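Local structure of ThiJ/PfpI family protein (Pseudomonas syringae pv. tomato, 3EWN) at residues Met110-Arg113 against Gly114-Lys118; Glu188-Asp191 against Gln192-Glu196. The protein is of unknown function but belongs to the DJ-1/PfpI family, whose flavodoxin-like domain is related to class I glutamine amidotransferases. One frame throughout, in Å; residues are numbered along the deposited sequence.

Followed from the N terminus, the chain reaches interaction 1 where helix 104-114 ends and turns into strand 119-123, an inner strand of the mixed sheet. Interaction 2 comes later, where helix 177-189 stops and helix 192-201 starts. Both are local, each within one continuous run of residues, so neither closes a long loop; they stand in series, without nesting or crossing. The centres of interaction 1 and interaction 2 are about 24 Å apart. The nearest atoms of interaction 1 and interaction 2 are about 6 Å apart, without touching. Interaction 1 ties a helix end to the loop before strand 87-90, whereas interaction 2 turns the chain from one helix into the next, beside the second subunit.

Interaction 1: Met110-Arg113 against Gly114-Lys118; sequences MADR and GARAK
The last turn of helix 104-114 ends here through main-chain bonds from Gly114 N to Met110 O (2.8 Å) and from Ala115 N to Asp112 O (3.1 Å), after which Arg113 O accepts from both Arg116 N and Ala117 N. The second of these, Ala117 N to Arg113 O at 2.9 Å, runs nearly along the C=O axis; Ala117 itself takes extended backbone angles, and the chain goes on through Lys118 to strand 119-123.

Beside this helix end lies the salt bridge of Asp112 and Arg116. The guanidinium comes end-on with two nitrogens, one for each carboxylate oxygen: NH2 of Arg116 meets OD2 of Asp112 at 2.8 Å and NH1 of Arg116 meets OD1 of Asp112 at 3.2 Å. Both bonds are fairly straight and lie in the guanidinium plane, yet they reach the oxygens from above the carboxylate, because the two planes are turned 52° apart. Arg116 gets there by a bend at chi3 (-61°), which folds its head back toward the helix and brings one guanidinium face over Asp112 O. Arg113, bent at chi2, offers a second cation: its NH1 lies 2.9 Å from Asp112 OD2. Its NE and NH2 bond to the carbonyls of Pro82 and Cys81, while NE of Arg116 pairs with Asp84 and its NH2 also reaches Arg83 O. On the inner side, Met110, a selenomethionine, packs on Leu88 and Ala90 of strand 87-90.

One carboxylate thus takes two arginines, and OD2 of Asp112 is shared between them. Its negative charge probably eases the closeness of the two cations, whose heads are further fixed by carbonyls and Asp84 in the segment leading to strand 87-90.

Interaction 2: Glu188-Asp191 against Gln192-Glu196; sequences ELRD and QTYAE
Between the two helices the backbone breaks at Arg190, the first residue to leave helical angles after helix 177-189, and Asp191 follows, extended, in the N-cap position of helix 192-201. The new helix is under way by Ala195 N, which bonds to Asp191 O at 3.2 Å.

Asp191 does the capping. Its CG sits between the backbone N and the carbonyl carbon (chi1 72°), which turns the carboxylate toward the N-H groups of the first turn, and OD1 of Asp191 accepts from Tyr194 N at 2.8 Å, nearly along its own C-O axis and with a straight N-H (164°). The other oxygen, OD2, receives a hydrogen bond from a water 2.8 Å away that also touches Thr193 OG1, so both carboxylate oxygens are engaged at the start of the helix. A negative group there should suit the helix dipole. Across the first turn, NE2 of Gln192 donates to Glu196 OE2 at 3.1 Å.

Arg190 and Tyr194 run alongside each other, pointing the same way. CG of Arg190 lies over one face of the Tyr194 ring, offset toward its rim, 4.1 Å from the centroid, a CH-pi contact. Farther out the guanidinium is turned 70° from the ring, and NH1 of Arg190 comes to 3.5 Å from Tyr194 CE1. Neither polar end depends on the other: Arg190 pairs with Glu24 and with carbonyls of Pro19 and Met50, and Tyr194 OH bonds to Ser48 O and Met50 N.

The turn is therefore sewn to the N-terminal segment, through Glu24 just ahead of strand 25-29, and to the loop after helix 36-46, while Ala195 rests on Leu183 and Val186 of helix 177-189 and also meets Phe210 of the second subunit.

Interaction 1: Met110-Arg113 against Gly114-Lys118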
# COMPACT_ATOMS: atom_id res chain seq x y z
N MSE A 110 -23.12 1.04 -6.05
CA MSE A 110 -22.41 -0.17 -6.40
C MSE A 110 -23.26 -1.07 -7.30
O MSE A 110 -22.75 -1.64 -8.26
CB MSE A 110 -21.99 -0.93 -5.14
CG MSE A 110 -20.91 -0.21 -4.31
SE MSE A 110 -19.25 0.14 -5.23
CE MSE A 110 -18.60 -1.66 -5.30
N ALA A 111 -24.54 -1.19 -6.99
CA ALA A 111 -25.44 -2.02 -7.78
C ALA A 111 -25.59 -1.48 -9.20
O ALA A 111 -25.55 -2.24 -10.17
CB ALA A 111 -26.81 -2.11 -7.11
N ASP A 112 -25.76 -0.17 -9.32
CA ASP A 112 -25.92 0.45 -10.63
C ASP A 112 -24.67 0.31 -11.49
O ASP A 112 -24.71 -0.24 -12.59
CB ASP A 112 -26.25 1.94 -10.49
CG ASP A 112 -26.35 2.63 -11.82
OD1 ASP A 112 -27.32 2.37 -12.56
OD2 ASP A 112 -25.45 3.43 -12.15
N ARG A 113 -23.54 0.80 -10.98
CA ARG A 113 -22.29 0.71 -11.72
C ARG A 113 -21.90 -0.73 -11.99
O ARG A 113 -21.36 -1.04 -13.05
CB ARG A 113 -21.18 1.42 -10.95
CG ARG A 113 -21.44 2.91 -10.75
CD ARG A 113 -21.71 3.61 -12.09
NE ARG A 113 -21.70 5.06 -11.96
CZ ARG A 113 -22.63 5.77 -11.33
NH1 ARG A 113 -23.66 5.16 -10.76
NH2 ARG A 113 -22.53 7.08 -11.25
N GLY A 114 -22.19 -1.62 -11.04
CA GLY A 114 -21.85 -3.02 -11.22
C GLY A 114 -22.62 -3.69 -12.34
O GLY A 114 -22.16 -4.68 -12.92
N ALA A 115 -23.80 -3.16 -12.67
CA ALA A 115 -24.61 -3.73 -13.74
C ALA A 115 -23.99 -3.51 -15.12
O ALA A 115 -24.34 -4.21 -16.07
CB ALA A 115 -26.02 -3.12 -13.70
N ARG A 116 -23.07 -2.56 -15.23
CA ARG A 116 -22.44 -2.27 -16.51
C ARG A 116 -20.92 -2.35 -16.53
O ARG A 116 -20.31 -2.29 -17.60
CB ARG A 116 -22.88 -0.88 -16.99
CG ARG A 116 -24.38 -0.73 -17.21
CD ARG A 116 -24.70 0.68 -17.67
NE ARG A 116 -24.31 1.67 -16.67
CZ ARG A 116 -24.97 1.88 -15.53
NH1 ARG A 116 -26.06 1.19 -15.25
NH2 ARG A 116 -24.52 2.79 -14.67
N ALA A 117 -20.29 -2.50 -15.37
CA ALA A 117 -18.83 -2.57 -15.31
C ALA A 117 -18.28 -3.82 -15.99
O ALA A 117 -18.84 -4.90 -15.85
CB ALA A 117 -18.37 -2.51 -13.85
N LYS A 118 -17.19 -3.66 -16.72
CA LYS A 118 -16.57 -4.80 -17.41
C LYS A 118 -16.03 -5.78 -16.37
O LYS A 118 -16.13 -7.00 -16.53
CB LYS A 118 -15.44 -4.31 -18.32
CG LYS A 118 -14.90 -5.39 -19.25
CD LYS A 118 -13.84 -4.83 -20.20
CE LYS A 118 -13.31 -5.92 -21.13
NZ LYS A 118 -12.26 -5.43 -22.06

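Interaction 2: Glu188-Asp191 against Gln192-Glu196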
# COMPACT_ATOMS: atom_id res chain seq x y z
N GLU A 188 -4.29 -8.68 -17.22
CA GLU A 188 -5.61 -8.90 -17.82
C GLU A 188 -5.99 -7.74 -18.73
O GLU A 188 -6.45 -7.94 -19.85
CB GLU A 188 -6.66 -9.05 -16.71
CG GLU A 188 -8.12 -9.10 -17.17
CD GLU A 188 -8.44 -10.31 -18.03
OE1 GLU A 188 -7.72 -11.33 -17.91
OE2 GLU A 188 -9.42 -10.27 -18.80
N LEU A 189 -5.78 -6.52 -18.24
CA LEU A 189 -6.10 -5.31 -18.99
C LEU A 189 -5.16 -5.01 -20.16
O LEU A 189 -5.60 -4.53 -21.20
CB LEU A 189 -6.15 -4.12 -18.02
CG LEU A 189 -7.25 -4.24 -16.96
CD1 LEU A 189 -7.09 -3.16 -15.90
CD2 LEU A 189 -8.61 -4.15 -17.63
N ARG A 190 -3.88 -5.29 -19.98
CA ARG A 190 -2.90 -5.06 -21.04
C ARG A 190 -2.36 -6.43 -21.43
O ARG A 190 -3.04 -7.19 -22.10
CB ARG A 190 -1.78 -4.14 -20.53
CG ARG A 190 -2.29 -2.77 -20.06
CD ARG A 190 -3.05 -2.03 -21.16
NE ARG A 190 -3.64 -0.78 -20.69
CZ ARG A 190 -2.99 0.37 -20.57
NH1 ARG A 190 -1.71 0.47 -20.90
NH2 ARG A 190 -3.63 1.44 -20.10
N ASP A 191 -1.13 -6.76 -21.02
CA ASP A 191 -0.60 -8.09 -21.30
C ASP A 191 0.43 -8.45 -20.23
O ASP A 191 0.71 -7.64 -19.35
CB ASP A 191 -0.01 -8.20 -22.73
CG ASP A 191 1.30 -7.46 -22.91
OD1 ASP A 191 1.87 -6.94 -21.93
OD2 ASP A 191 1.77 -7.41 -24.07
N GLN A 192 0.97 -9.66 -20.28
CA GLN A 192 1.92 -10.07 -19.25
C GLN A 192 3.20 -9.26 -19.21
O GLN A 192 3.75 -9.00 -18.14
CB GLN A 192 2.27 -11.55 -19.41
CG GLN A 192 3.11 -12.07 -18.27
CD GLN A 192 3.28 -13.57 -18.31
OE1 GLN A 192 2.37 -14.30 -18.70
NE2 GLN A 192 4.43 -14.05 -17.86
N THR A 193 3.69 -8.85 -20.38
CA THR A 193 4.92 -8.07 -20.42
C THR A 193 4.74 -6.74 -19.70
O THR A 193 5.63 -6.29 -18.97
CB THR A 193 5.36 -7.81 -21.86
OG1 THR A 193 5.54 -9.06 -22.53
CG2 THR A 193 6.68 -7.04 -21.87
N TYR A 194 3.59 -6.11 -19.90
CA TYR A 194 3.32 -4.83 -19.26
C TYR A 194 3.33 -5.06 -17.75
O TYR A 194 3.93 -4.30 -17.00
CB TYR A 194 1.95 -4.29 -19.70
CG TYR A 194 1.72 -2.84 -19.36
CD1 TYR A 194 1.71 -1.87 -20.35
CD2 TYR A 194 1.51 -2.44 -18.04
CE1 TYR A 194 1.50 -0.53 -20.05
CE2 TYR A 194 1.30 -1.09 -17.72
CZ TYR A 194 1.29 -0.15 -18.73
OH TYR A 194 1.07 1.17 -18.44
N ALA A 195 2.67 -6.14 -17.32
CA ALA A 195 2.61 -6.47 -15.90
C ALA A 195 4.00 -6.71 -15.32
O ALA A 195 4.29 -6.30 -14.20
CB ALA A 195 1.74 -7.70 -15.68
N GLU A 196 4.85 -7.37 -16.09
CA GLU A 196 6.20 -7.65 -15.62
C GLU A 196 6.99 -6.35 -15.46
O GLU A 196 7.80 -6.22 -14.54
CB GLU A 196 6.90 -8.60 -16.59
CG GLU A 196 6.22 -9.97 -16.66
CD GLU A 196 6.81 -10.86 -17.73
OE1 GLU A 196 7.26 -10.33 -18.77
OE2 GLU A 196 6.80 -12.10 -17.55
O HOH W 1 4.08 -8.86 -24.82